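Local coordinates for protein ralf, proline/betaine transporter (Legionella pneumophila, PDB 4D7Q) that probably acts as a guanine nucleotide exchange factor, here as an engineered chimera of a Legionella Sec7 domain and a Rickettsia capping domain, at residues P303-G308 with T336-K341; P207-N212 with K317-I322; S267-D272 with A277-V282. The protein carries 2 engineered substitutions. All coordinates share one frame; numbering follows the deposited sequence.

Contact 1: residues P303-G308 with T336-K341. With GOL (glycerol), chain D.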
ATOM      1  N   PRO A 303       5.451 -14.456   1.226  1.00 26.70           N
ATOM      2  CA  PRO A 303       4.711 -15.734   1.252  1.00 27.20           C
ATOM      3  C   PRO A 303       3.214 -15.386   1.161  1.00 34.22           C
ATOM      4  O   PRO A 303       2.758 -14.429   1.796  1.00 32.68           O
ATOM      5  CB  PRO A 303       5.053 -16.332   2.627  1.00 28.46           C
ATOM      6  CG  PRO A 303       5.509 -15.201   3.451  1.00 32.08           C
ATOM      7  CD  PRO A 303       6.033 -14.130   2.548  1.00 27.62           C
ATOM      8  N   LEU A 304       2.472 -16.102   0.332  1.00 34.02           N
ATOM      9  CA  LEU A 304       1.064 -15.784   0.121  1.00 35.05           C
ATOM     10  C   LEU A 304       0.082 -16.302   1.187  1.00 40.48           C
ATOM     11  O   LEU A 304       0.019 -17.502   1.473  1.00 38.11           O
ATOM     12  CB  LEU A 304       0.649 -16.219  -1.295  1.00 35.49           C
ATOM     13  CG  LEU A 304      -0.524 -15.503  -1.964  1.00 40.83           C
ATOM     14  CD1 LEU A 304      -0.258 -13.997  -2.145  1.00 39.71           C
ATOM     15  CD2 LEU A 304      -0.826 -16.136  -3.303  1.00 44.65           C
ATOM     16  N   ARG A 305      -0.702 -15.368   1.758  1.00 40.13           N
ATOM     17  CA  ARG A 305      -1.784 -15.684   2.693  1.00 40.86           C
ATOM     18  C   ARG A 305      -2.919 -16.230   1.822  1.00 46.32           C
ATOM     19  O   ARG A 305      -3.189 -15.676   0.748  1.00 44.64           O
ATOM     20  CB  ARG A 305      -2.259 -14.416   3.430  1.00 39.30           C
ATOM     21  CG  ARG A 305      -1.561 -14.168   4.759  1.00 46.12           C
ATOM     22  CD  ARG A 305      -2.176 -12.991   5.510  1.00 45.27           C
ATOM     23  NE  ARG A 305      -3.554 -13.260   5.935  1.00 39.31           N
ATOM     24  CZ  ARG A 305      -3.895 -13.740   7.126  1.00 52.98           C
ATOM     25  NH1 ARG A 305      -2.963 -14.030   8.025  1.00 30.46           N
ATOM     26  NH2 ARG A 305      -5.172 -13.943   7.424  1.00 43.17           N
ATOM     27  N   GLU A 306      -3.530 -17.352   2.231  1.00 45.11           N
ATOM     28  CA  GLU A 306      -4.617 -17.958   1.437  1.00 45.36           C
ATOM     29  C   GLU A 306      -5.821 -18.287   2.304  1.00 48.85           C
ATOM     30  O   GLU A 306      -5.646 -18.735   3.443  1.00 47.23           O
ATOM     31  CB  GLU A 306      -4.129 -19.203   0.661  1.00 46.79           C
ATOM     32  CG  GLU A 306      -3.162 -18.881  -0.469  1.00 53.24           C
ATOM     33  CD  GLU A 306      -2.828 -20.043  -1.383  1.00 68.64           C
ATOM     34  OE1 GLU A 306      -1.866 -20.782  -1.075  1.00 57.64           O
ATOM     35  OE2 GLU A 306      -3.521 -20.208  -2.413  1.00 64.45           O
ATOM     36  N   GLU A 307      -7.044 -18.043   1.763  1.00 46.97           N
ATOM     37  CA  GLU A 307      -8.344 -18.280   2.423  1.00 47.66           C
ATOM     38  C   GLU A 307      -8.426 -17.711   3.870  1.00 52.82           C
ATOM     39  O   GLU A 307      -8.855 -18.415   4.793  1.00 54.32           O
ATOM     40  N   GLY A 308      -7.955 -16.466   4.045  1.00 47.71           N
ATOM     41  CA  GLY A 308      -7.944 -15.746   5.318  1.00 46.32           C
ATOM     42  C   GLY A 308      -7.109 -16.380   6.416  1.00 48.24           C
ATOM     43  O   GLY A 308      -7.274 -16.055   7.597  1.00 46.32           O
ATOM     44  N   THR A 336       6.190 -10.052   8.360  1.00 27.37           N
ATOM     45  CA  THR A 336       4.878 -10.056   7.713  1.00 27.00           C
ATOM     46  C   THR A 336       3.893 -10.079   8.887  1.00 30.12           C
ATOM     47  O   THR A 336       4.331 -10.144  10.035  1.00 27.76           O
ATOM     48  CB  THR A 336       4.675 -11.222   6.733  1.00 28.96           C
ATOM     49  OG1 THR A 336       4.545 -12.446   7.453  1.00 28.77           O
ATOM     50  CG2 THR A 336       5.745 -11.304   5.669  1.00 28.53           C
ATOM     51  N   TYR A 337       2.583 -10.046   8.622  1.00 27.24           N
ATOM     52  CA  TYR A 337       1.592 -10.090   9.694  1.00 27.90           C
ATOM     53  C   TYR A 337       1.711 -11.407  10.519  1.00 32.90           C
ATOM     54  O   TYR A 337       1.444 -11.418  11.726  1.00 31.96           O
ATOM     55  CB  TYR A 337       0.193  -9.982   9.078  1.00 28.58           C
ATOM     56  CG  TYR A 337      -0.913  -9.811  10.097  1.00 30.02           C
ATOM     57  CD1 TYR A 337      -1.075  -8.612  10.785  1.00 32.04           C
ATOM     58  CD2 TYR A 337      -1.828 -10.836  10.342  1.00 29.90           C
ATOM     59  CE1 TYR A 337      -2.108  -8.438  11.702  1.00 32.27           C
ATOM     60  CE2 TYR A 337      -2.895 -10.655  11.220  1.00 30.38           C
ATOM     61  CZ  TYR A 337      -3.035  -9.449  11.893  1.00 34.63           C
ATOM     62  OH  TYR A 337      -4.027  -9.268  12.826  1.00 29.66           O
ATOM     63  N   ASP A 338       2.131 -12.502   9.853  1.00 29.93           N
ATOM     64  CA  ASP A 338       2.221 -13.834  10.434  1.00 30.35           C
ATOM     65  C   ASP A 338       3.614 -14.322  10.838  1.00 35.87           C
ATOM     66  O   ASP A 338       3.735 -15.172  11.729  1.00 36.65           O
ATOM     67  CB  ASP A 338       1.600 -14.821   9.452  1.00 32.36           C
ATOM     68  CG  ASP A 338       0.180 -14.449   9.090  1.00 35.10           C
ATOM     69  OD1 ASP A 338      -0.694 -14.537   9.969  1.00 34.05           O
ATOM     70  OD2 ASP A 338      -0.052 -14.083   7.925  1.00 35.12           O
ATOM     71  N   TYR A 339       4.647 -13.829  10.164  1.00 31.80           N
ATOM     72  CA  TYR A 339       6.017 -14.251  10.401  1.00 31.71           C
ATOM     73  C   TYR A 339       6.878 -13.114  10.864  1.00 36.61           C
ATOM     74  O   TYR A 339       6.894 -12.035  10.250  1.00 34.87           O
ATOM     75  CB  TYR A 339       6.604 -14.891   9.140  1.00 32.82           C
ATOM     76  CG  TYR A 339       5.974 -16.230   8.830  1.00 34.53           C
ATOM     77  CD1 TYR A 339       6.287 -17.362   9.585  1.00 36.60           C
ATOM     78  CD2 TYR A 339       5.045 -16.366   7.799  1.00 34.69           C
ATOM     79  CE1 TYR A 339       5.698 -18.596   9.318  1.00 38.14           C
ATOM     80  CE2 TYR A 339       4.463 -17.602   7.509  1.00 35.91           C
ATOM     81  CZ  TYR A 339       4.777 -18.708   8.287  1.00 44.85           C
ATOM     82  OH  TYR A 339       4.181 -19.922   8.050  1.00 45.46           O
ATOM     83  N   LEU A 340       7.619 -13.366  11.944  1.00 33.14           N
ATOM     84  CA  LEU A 340       8.535 -12.404  12.532  1.00 33.10           C
ATOM     85  C   LEU A 340       9.669 -12.131  11.547  1.00 34.45           C
ATOM     86  O   LEU A 340       9.954 -12.978  10.702  1.00 31.30           O
ATOM     87  CB  LEU A 340       9.096 -12.955  13.870  1.00 34.05           C
ATOM     88  CG  LEU A 340       8.078 -13.183  15.012  1.00 39.93           C
ATOM     89  CD1 LEU A 340       8.752 -13.817  16.233  1.00 40.67           C
ATOM     90  CD2 LEU A 340       7.406 -11.874  15.445  1.00 43.48           C
ATOM     91  N   LYS A 341      10.320 -10.956  11.657  1.00 31.76           N
ATOM     92  CA  LYS A 341      11.461 -10.617  10.800  1.00 31.02           C
ATOM     93  C   LYS A 341      12.563 -11.700  10.864  1.00 35.57           C
ATOM     94  O   LYS A 341      13.168 -12.025   9.831  1.00 36.40           O
ATOM     95  CB  LYS A 341      12.041  -9.247  11.188  1.00 32.24           C
ATOM     96  CG  LYS A 341      13.256  -8.863  10.351  1.00 23.36           C
ATOM     97  CD  LYS A 341      13.827  -7.535  10.773  1.00 30.16           C
ATOM     98  CE  LYS A 341      15.123  -7.266  10.055  1.00 35.41           C
ATOM     99  NZ  LYS A 341      15.574  -5.871  10.278  1.00 43.35           N
TER
HETATM  100  C1  GOL D1349       0.751 -10.319   5.320  1.00 40.07           C
HETATM  101  O1  GOL D1349       1.769  -9.521   5.910  1.00 39.78           O
HETATM  102  C2  GOL D1349       1.000 -10.466   3.837  1.00 41.41           C
HETATM  103  O2  GOL D1349      -0.116 -11.115   3.215  1.00 39.48           O
HETATM  104  C3  GOL D1349       2.263 -11.256   3.567  1.00 42.54           C
HETATM  105  O3  GOL D1349       2.129 -12.597   4.008  1.00 40.60           O

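Contact 2: residues P207-N212 with K317-I322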
ATOM      1  N   PRO A 207       6.441  -5.167   4.152  1.00 24.86           N
ATOM      2  CA  PRO A 207       6.557  -6.526   4.718  1.00 25.24           C
ATOM      3  C   PRO A 207       7.113  -7.541   3.723  1.00 27.39           C
ATOM      4  O   PRO A 207       6.791  -7.500   2.525  1.00 26.51           O
ATOM      5  CB  PRO A 207       5.101  -6.882   5.075  1.00 26.73           C
ATOM      6  CG  PRO A 207       4.437  -5.574   5.292  1.00 29.47           C
ATOM      7  CD  PRO A 207       5.056  -4.665   4.282  1.00 25.57           C
ATOM      8  N   GLY A 208       7.935  -8.447   4.237  1.00 22.30           N
ATOM      9  CA  GLY A 208       8.563  -9.487   3.442  1.00 21.65           C
ATOM     10  C   GLY A 208       9.932  -9.072   2.959  1.00 27.34           C
ATOM     11  O   GLY A 208      10.640  -8.327   3.641  1.00 27.93           O
ATOM     12  N   TYR A 209      10.302  -9.550   1.769  1.00 23.10           N
ATOM     13  CA  TYR A 209      11.602  -9.277   1.158  1.00 23.07           C
ATOM     14  C   TYR A 209      11.499  -8.212   0.087  1.00 26.00           C
ATOM     15  O   TYR A 209      10.599  -8.263  -0.762  1.00 24.23           O
ATOM     16  CB  TYR A 209      12.171 -10.550   0.550  1.00 22.78           C
ATOM     17  CG  TYR A 209      12.219 -11.722   1.499  1.00 23.63           C
ATOM     18  CD1 TYR A 209      13.220 -11.823   2.465  1.00 25.15           C
ATOM     19  CD2 TYR A 209      11.322 -12.785   1.370  1.00 23.91           C
ATOM     20  CE1 TYR A 209      13.303 -12.936   3.303  1.00 27.83           C
ATOM     21  CE2 TYR A 209      11.390 -13.894   2.207  1.00 24.99           C
ATOM     22  CZ  TYR A 209      12.395 -13.978   3.157  1.00 34.09           C
ATOM     23  OH  TYR A 209      12.446 -15.087   3.968  1.00 29.66           O
ATOM     24  N   GLN A 210      12.403  -7.236   0.147  1.00 23.12           N
ATOM     25  CA  GLN A 210      12.390  -6.122  -0.796  1.00 23.14           C
ATOM     26  C   GLN A 210      13.760  -5.937  -1.400  1.00 27.74           C
ATOM     27  O   GLN A 210      14.759  -6.031  -0.701  1.00 27.99           O
ATOM     28  CB  GLN A 210      11.918  -4.825  -0.122  1.00 23.08           C
ATOM     29  CG  GLN A 210      11.680  -3.651  -1.102  1.00 28.07           C
ATOM     30  CD  GLN A 210      10.994  -2.478  -0.447  1.00 36.35           C
ATOM     31  OE1 GLN A 210      10.123  -2.637   0.397  1.00 29.99           O
ATOM     32  NE2 GLN A 210      11.335  -1.271  -0.862  1.00 33.48           N
ATOM     33  N   ILE A 211      13.794  -5.703  -2.712  1.00 23.89           N
ATOM     34  CA  ILE A 211      15.026  -5.436  -3.444  1.00 23.20           C
ATOM     35  C   ILE A 211      14.828  -4.122  -4.193  1.00 28.14           C
ATOM     36  O   ILE A 211      14.066  -4.071  -5.171  1.00 26.42           O
ATOM     37  CB  ILE A 211      15.508  -6.584  -4.370  1.00 26.00           C
ATOM     38  CG1 ILE A 211      15.357  -7.996  -3.723  1.00 25.54           C
ATOM     39  CG2 ILE A 211      16.962  -6.295  -4.812  1.00 26.36           C
ATOM     40  CD1 ILE A 211      15.797  -9.217  -4.650  1.00 29.83           C
ATOM     41  N   ASN A 212      15.482  -3.051  -3.700  1.00 25.47           N
ATOM     42  CA  ASN A 212      15.407  -1.733  -4.328  1.00 26.99           C
ATOM     43  C   ASN A 212      16.476  -1.599  -5.374  1.00 33.24           C
ATOM     44  O   ASN A 212      17.457  -2.329  -5.327  1.00 33.42           O
ATOM     45  CB  ASN A 212      15.643  -0.630  -3.307  1.00 31.33           C
ATOM     46  CG  ASN A 212      14.545  -0.475  -2.320  1.00 42.37           C
ATOM     47  OD1 ASN A 212      13.379  -0.776  -2.597  1.00 38.44           O
ATOM     48  ND2 ASN A 212      14.900   0.062  -1.169  1.00 34.22           N
ATOM     49  N   LYS A 317       9.312 -20.593   2.918  1.00 28.43           N
ATOM     50  CA  LYS A 317      10.501 -21.150   2.273  1.00 27.42           C
ATOM     51  C   LYS A 317      10.536 -20.739   0.793  1.00 29.82           C
ATOM     52  O   LYS A 317      11.555 -20.232   0.317  1.00 27.59           O
ATOM     53  CB  LYS A 317      10.495 -22.678   2.410  1.00 30.43           C
ATOM     54  CG  LYS A 317      11.805 -23.332   2.011  1.00 47.26           C
ATOM     55  CD  LYS A 317      11.648 -24.825   1.851  1.00 55.32           C
ATOM     56  CE  LYS A 317      12.893 -25.455   1.276  1.00 74.42           C
ATOM     57  NZ  LYS A 317      12.910 -26.930   1.485  1.00 87.55           N
ATOM     58  N   LEU A 318       9.400 -20.923   0.079  1.00 26.90           N
ATOM     59  CA  LEU A 318       9.286 -20.549  -1.334  1.00 26.23           C
ATOM     60  C   LEU A 318       9.575 -19.060  -1.549  1.00 28.58           C
ATOM     61  O   LEU A 318      10.349 -18.739  -2.460  1.00 29.33           O
ATOM     62  CB  LEU A 318       7.909 -20.956  -1.917  1.00 26.02           C
ATOM     63  CG  LEU A 318       7.641 -20.645  -3.409  1.00 28.14           C
ATOM     64  CD1 LEU A 318       8.615 -21.396  -4.345  1.00 27.12           C
ATOM     65  CD2 LEU A 318       6.222 -20.968  -3.772  1.00 27.74           C
ATOM     66  N   ALA A 319       9.047 -18.164  -0.669  1.00 22.89           N
ATOM     67  CA  ALA A 319       9.324 -16.724  -0.785  1.00 22.64           C
ATOM     68  C   ALA A 319      10.837 -16.456  -0.611  1.00 28.14           C
ATOM     69  O   ALA A 319      11.405 -15.739  -1.434  1.00 27.55           O
ATOM     70  CB  ALA A 319       8.503 -15.915   0.213  1.00 22.12           C
ATOM     71  N   ALA A 320      11.510 -17.136   0.360  1.00 27.19           N
ATOM     72  CA  ALA A 320      12.966 -16.996   0.542  1.00 27.69           C
ATOM     73  C   ALA A 320      13.769 -17.564  -0.640  1.00 30.64           C
ATOM     74  O   ALA A 320      14.779 -16.963  -1.001  1.00 29.03           O
ATOM     75  CB  ALA A 320      13.421 -17.631   1.846  1.00 28.62           C
ATOM     76  N   GLN A 321      13.320 -18.703  -1.247  1.00 28.18           N
ATOM     77  CA  GLN A 321      13.986 -19.338  -2.421  1.00 27.97           C
ATOM     78  C   GLN A 321      13.933 -18.424  -3.639  1.00 31.19           C
ATOM     79  O   GLN A 321      14.930 -18.270  -4.349  1.00 31.16           O
ATOM     80  CB  GLN A 321      13.347 -20.698  -2.775  1.00 28.84           C
ATOM     81  CG  GLN A 321      13.637 -21.783  -1.744  1.00 37.82           C
ATOM     82  CD  GLN A 321      12.873 -23.063  -1.973  1.00 41.92           C
ATOM     83  OE1 GLN A 321      11.646 -23.088  -2.045  1.00 32.49           O
ATOM     84  NE2 GLN A 321      13.587 -24.164  -2.040  1.00 35.93           N
ATOM     85  N   ILE A 322      12.755 -17.833  -3.883  1.00 27.88           N
ATOM     86  CA  ILE A 322      12.512 -16.895  -4.986  1.00 27.13           C
ATOM     87  C   ILE A 322      13.415 -15.685  -4.788  1.00 29.81           C
ATOM     88  O   ILE A 322      14.109 -15.287  -5.731  1.00 28.58           O
ATOM     89  CB  ILE A 322      11.017 -16.487  -5.042  1.00 29.14           C
ATOM     90  CG1 ILE A 322      10.144 -17.682  -5.522  1.00 29.51           C
ATOM     91  CG2 ILE A 322      10.813 -15.221  -5.942  1.00 28.55           C
ATOM     92  CD1 ILE A 322       8.616 -17.553  -5.226  1.00 34.60           C
TER

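Contact 3: residues S267-D272 with A277-V282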
ATOM      1  N   SER A 267       1.641  -8.596 -10.312  1.00 26.01           N
ATOM      2  CA  SER A 267       2.161  -9.628  -9.411  1.00 25.83           C
ATOM      3  C   SER A 267       2.318 -10.990 -10.069  1.00 29.17           C
ATOM      4  O   SER A 267       1.396 -11.488 -10.722  1.00 29.15           O
ATOM      5  CB  SER A 267       1.278  -9.768  -8.171  1.00 29.36           C
ATOM      6  OG  SER A 267       1.474  -8.720  -7.235  1.00 32.49           O
ATOM      7  N   VAL A 268       3.508 -11.576  -9.880  1.00 24.68           N
ATOM      8  CA  VAL A 268       3.877 -12.915 -10.293  1.00 23.39           C
ATOM      9  C   VAL A 268       3.448 -13.805  -9.118  1.00 28.39           C
ATOM     10  O   VAL A 268       3.963 -13.639  -8.010  1.00 27.69           O
ATOM     11  CB  VAL A 268       5.400 -13.051 -10.516  1.00 27.14           C
ATOM     12  CG1 VAL A 268       5.746 -14.430 -11.070  1.00 27.29           C
ATOM     13  CG2 VAL A 268       5.959 -11.936 -11.412  1.00 26.73           C
ATOM     14  N   ILE A 269       2.501 -14.729  -9.356  1.00 25.71           N
ATOM     15  CA  ILE A 269       2.009 -15.658  -8.350  1.00 25.11           C
ATOM     16  C   ILE A 269       2.667 -16.987  -8.638  1.00 30.54           C
ATOM     17  O   ILE A 269       2.534 -17.521  -9.741  1.00 30.62           O
ATOM     18  CB  ILE A 269       0.443 -15.718  -8.303  1.00 28.25           C
ATOM     19  CG1 ILE A 269      -0.211 -14.292  -8.096  1.00 27.66           C
ATOM     20  CG2 ILE A 269      -0.066 -16.742  -7.255  1.00 29.73           C
ATOM     21  CD1 ILE A 269       0.168 -13.513  -6.808  1.00 28.51           C
ATOM     22  N   ILE A 270       3.453 -17.483  -7.664  1.00 27.90           N
ATOM     23  CA  ILE A 270       4.223 -18.724  -7.797  1.00 26.25           C
ATOM     24  C   ILE A 270       3.806 -19.759  -6.777  1.00 31.63           C
ATOM     25  O   ILE A 270       3.809 -19.491  -5.569  1.00 29.61           O
ATOM     26  CB  ILE A 270       5.753 -18.463  -7.779  1.00 27.69           C
ATOM     27  CG1 ILE A 270       6.153 -17.403  -8.835  1.00 27.54           C
ATOM     28  CG2 ILE A 270       6.550 -19.768  -7.961  1.00 26.52           C
ATOM     29  CD1 ILE A 270       7.586 -16.926  -8.797  1.00 32.71           C
ATOM     30  N   LYS A 271       3.486 -20.970  -7.283  1.00 30.29           N
ATOM     31  CA  LYS A 271       3.099 -22.104  -6.466  1.00 30.73           C
ATOM     32  C   LYS A 271       3.976 -23.289  -6.789  1.00 35.13           C
ATOM     33  O   LYS A 271       4.217 -23.571  -7.967  1.00 33.92           O
ATOM     34  CB  LYS A 271       1.598 -22.441  -6.638  1.00 33.42           C
ATOM     35  CG  LYS A 271       0.683 -21.335  -6.084  1.00 40.95           C
ATOM     36  CD  LYS A 271      -0.787 -21.563  -6.364  1.00 47.06           C
ATOM     37  CE  LYS A 271      -1.606 -20.394  -5.866  1.00 53.64           C
ATOM     38  NZ  LYS A 271      -2.906 -20.266  -6.586  1.00 61.15           N
ATOM     39  N   ASP A 272       4.464 -23.963  -5.762  1.00 32.16           N
ATOM     40  CA  ASP A 272       5.219 -25.185  -5.953  1.00 33.09           C
ATOM     41  C   ASP A 272       4.399 -26.446  -5.758  1.00 40.31           C
ATOM     42  O   ASP A 272       3.214 -26.382  -5.610  1.00 38.91           O
ATOM     43  CB  ASP A 272       6.502 -25.211  -5.134  1.00 34.54           C
ATOM     44  CG  ASP A 272       6.276 -25.182  -3.643  1.00 42.60           C
ATOM     45  OD1 ASP A 272       5.303 -25.720  -3.138  1.00 43.46           O
ATOM     46  OD2 ASP A 272       7.103 -24.596  -2.965  1.00 45.24           O
ATOM     47  N   ALA A 277       3.052 -21.058  -1.636  1.00 29.95           N
ATOM     48  CA  ALA A 277       2.567 -19.965  -2.477  1.00 29.03           C
ATOM     49  C   ALA A 277       3.227 -18.652  -2.087  1.00 32.10           C
ATOM     50  O   ALA A 277       3.411 -18.370  -0.902  1.00 30.40           O
ATOM     51  CB  ALA A 277       1.049 -19.864  -2.430  1.00 29.36           C
ATOM     52  N   ALA A 278       3.667 -17.883  -3.097  1.00 28.98           N
ATOM     53  CA  ALA A 278       4.396 -16.634  -2.877  1.00 27.81           C
ATOM     54  C   ALA A 278       4.133 -15.641  -3.991  1.00 28.80           C
ATOM     55  O   ALA A 278       3.831 -16.041  -5.117  1.00 28.72           O
ATOM     56  CB  ALA A 278       5.889 -16.916  -2.764  1.00 28.77           C
ATOM     57  N   GLU A 279       4.272 -14.350  -3.690  1.00 24.16           N
ATOM     58  CA  GLU A 279       3.993 -13.304  -4.666  1.00 24.71           C
ATOM     59  C   GLU A 279       5.182 -12.370  -4.920  1.00 27.16           C
ATOM     60  O   GLU A 279       5.854 -11.949  -3.973  1.00 26.01           O
ATOM     61  CB  GLU A 279       2.764 -12.511  -4.169  1.00 25.95           C
ATOM     62  CG  GLU A 279       2.447 -11.223  -4.908  1.00 31.28           C
ATOM     63  CD  GLU A 279       1.407 -10.355  -4.225  1.00 42.46           C
ATOM     64  OE1 GLU A 279       1.284 -10.424  -2.982  1.00 38.90           O
ATOM     65  OE2 GLU A 279       0.710  -9.601  -4.936  1.00 31.95           O
ATOM     66  N   ILE A 280       5.432 -12.044  -6.206  1.00 22.19           N
ATOM     67  CA  ILE A 280       6.452 -11.068  -6.577  1.00 20.98           C
ATOM     68  C   ILE A 280       5.731  -9.828  -7.082  1.00 25.13           C
ATOM     69  O   ILE A 280       5.168  -9.851  -8.174  1.00 25.50           O
ATOM     70  CB  ILE A 280       7.544 -11.494  -7.610  1.00 23.50           C
ATOM     71  CG1 ILE A 280       8.151 -12.899  -7.370  1.00 24.35           C
ATOM     72  CG2 ILE A 280       8.642 -10.405  -7.660  1.00 24.12           C
ATOM     73  CD1 ILE A 280       9.011 -13.425  -8.625  1.00 28.92           C
ATOM     74  N   GLN A 281       5.799  -8.732  -6.329  1.00 22.70           N
ATOM     75  CA  GLN A 281       5.235  -7.456  -6.787  1.00 21.46           C
ATOM     76  C   GLN A 281       6.347  -6.733  -7.526  1.00 24.70           C
ATOM     77  O   GLN A 281       7.426  -6.540  -6.963  1.00 23.59           O
ATOM     78  CB  GLN A 281       4.745  -6.610  -5.636  1.00 21.74           C
ATOM     79  CG  GLN A 281       3.577  -7.217  -4.857  1.00 25.86           C
ATOM     80  CD  GLN A 281       3.315  -6.353  -3.656  1.00 35.26           C
ATOM     81  OE1 GLN A 281       3.146  -5.140  -3.771  1.00 28.74           O
ATOM     82  NE2 GLN A 281       3.352  -6.939  -2.476  1.00 26.08           N
ATOM     83  N   VAL A 282       6.098  -6.412  -8.813  1.00 22.69           N
ATOM     84  CA  VAL A 282       7.029  -5.759  -9.744  1.00 21.81           C
ATOM     85  C   VAL A 282       6.635  -4.278  -9.932  1.00 25.32           C
ATOM     86  O   VAL A 282       5.505  -3.977 -10.332  1.00 24.01           O
ATOM     87  CB  VAL A 282       7.119  -6.494 -11.122  1.00 24.99           C
ATOM     88  CG1 VAL A 282       8.046  -5.736 -12.102  1.00 24.47           C
ATOM     89  CG2 VAL A 282       7.588  -7.952 -10.955  1.00 24.44           C
TER

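Contact 1: residues P303-G308 with T336-K341
Two loops of the capping-domain part of this chimera meet here, the one that follows strand 297-303 and the one that leads into helix 341-351, and the meeting centres on a salt bridge between Arg305 and Asp338. Arg305 NH1 donates to Asp338 OD2 at 2.9 Å, with an N-H...O angle of 159°. The acceptor, at the guanidinium edge, is met on its syn lone pair, so that Arg305 NH1 also lies 3.0 Å from Asp338 OD1, between the two oxygens; the guanidinium and carboxylate planes are only 15° apart. A bend in the arginine chain at chi3 (66°) turns the guanidinium back to the carboxylate, while its CD also passes 3.4 Å from Asp338 OD2. Tyr337 flanks the bridge: its CD2 edge comes 4.1 Å from Arg305 NH1. At the end of strand 297-303 the meeting is apolar, Pro303 CD lying 4.2 Å from Thr336 CG2. A glycerol, probably from the crystallisation liquor, spans the two backbones, giving a hydrogen bond from its O3 to Pro303 O (2.9 Å) and taking one from Tyr337 N on its O1 (2.9 Å). Within 336-341 an ST motif shapes the turn, Tyr339 N donating to Thr336 OG1 at 3.0 Å. Both charged groups have a second partner in the N-terminal Sec7 part, Glu72 for Arg305 NE and Lys27 for Asp338 OD1. The bridge is one link in a chain of alternating charges across the interface of the engineered fusion, and this network probably keeps both side chains ionised and limits rotation of the carboxylate.

Contact 2: residues P207-N212 with K317-I322
With chi1 at -53° and chi2 at -78°, Tyr209 sets its CG anti to the carbonyl carbon and carries its ring from strand 208-214 to helix 313-325, where it meets Ala319 and Ala320. The CE2 corner of the ring approaches the backbone between these two alanines, 3.8 Å from Ala319 C and 3.7 Å from Ala320 N. These two backbone atoms lie oblique to the ring. The methyl groups complete the fit: Ala319 CB is 4.0 Å from Tyr209 CE2, and Ala320 CB reaches the phenol end, 3.5 Å from Tyr209 OH and 4.0 Å from CZ. Small side chains at both positions let the ring come this close to the helix backbone. Across these two segments the contact is van der Waals packing of a ring on a peptide and two methyl groups, with 113 Å² of surface buried in total. The phenol oxygen finds its polar partner elsewhere, hydrogen bonding to the backbone O of Leu344 in helix 341-351. Tyr209 thus joins its strand to two helices of the capping-domain part, through packing along the ring and a hydrogen bond at its end, which satisfies the phenol oxygen of a buried residue.

Contact 3: residues S267-D272 with A277-V282
Strands 267-271 and 277-282 form an antiparallel hairpin in the capping-domain part, and its tightly packed side is the face bearing Val268, Ile270, Ala278 and Ile280. Val268 and Ile280 are a hydrogen-bonded pair whose side chains run side by side, CB to CB 3.9 Å, while Ile270 CD1 meets Ile280 CD1 at 3.8 Å. Four backbone bonds hold this register; Ile280 N to Val268 O is 2.8 Å, and Ile270 N to Ala278 O is nearly straight at 174°. The other face is more polar and partly open to solvent at Glu279 and Lys271. There Glu279, with CG anti to the backbone N (chi1 170°), reaches diagonally to Ser267, whose OG donates to Glu279 OE2 at 2.6 Å; the hydroxyl meets the carboxylate on its anti side, 21° out of plane. Ile269 CD1 lies against Glu279 CG at 3.7 Å, and Lys271 CG touches Ala277 CB at 4.0 Å. Ser267 OG also bonds Tyr264 OH, and Glu279 OE2 is hydrogen-bonded to a different glycerol, probably also from the crystallisation liquor. Strands 248-252 and 297-303 continue the sheet on either side of the hairpin, and Ile322 of helix 313-325 packs over the face of Ile270, Ala278 and Ile280.

Overall arrangement
All three contacts lie in the capping-domain part. Contacts 2 and 3 share one sheet and the helix laid on it; their centres are about 10 Å apart, and they join through Leu318 and through Ile322, whose CD1 is 3.7 Å from Ala278 CB. Contact 1 lies beside them where strand 297-303 ends, and touches contact 2, its centre about 12 Å off, where Pro303 N lies 3.5 Å from Ala319 CB. A probable hydrogen bond, Leu304 N to Ala277 O at 2.7 Å, links contacts 1 and 3, centres about 13 Å apart. Salt bridges to Glu72 and Lys27 tie contact 1 to the Sec7 part and a Gln281-Glu109 hydrogen bond ties contact 3 to it, within the engineered fusion.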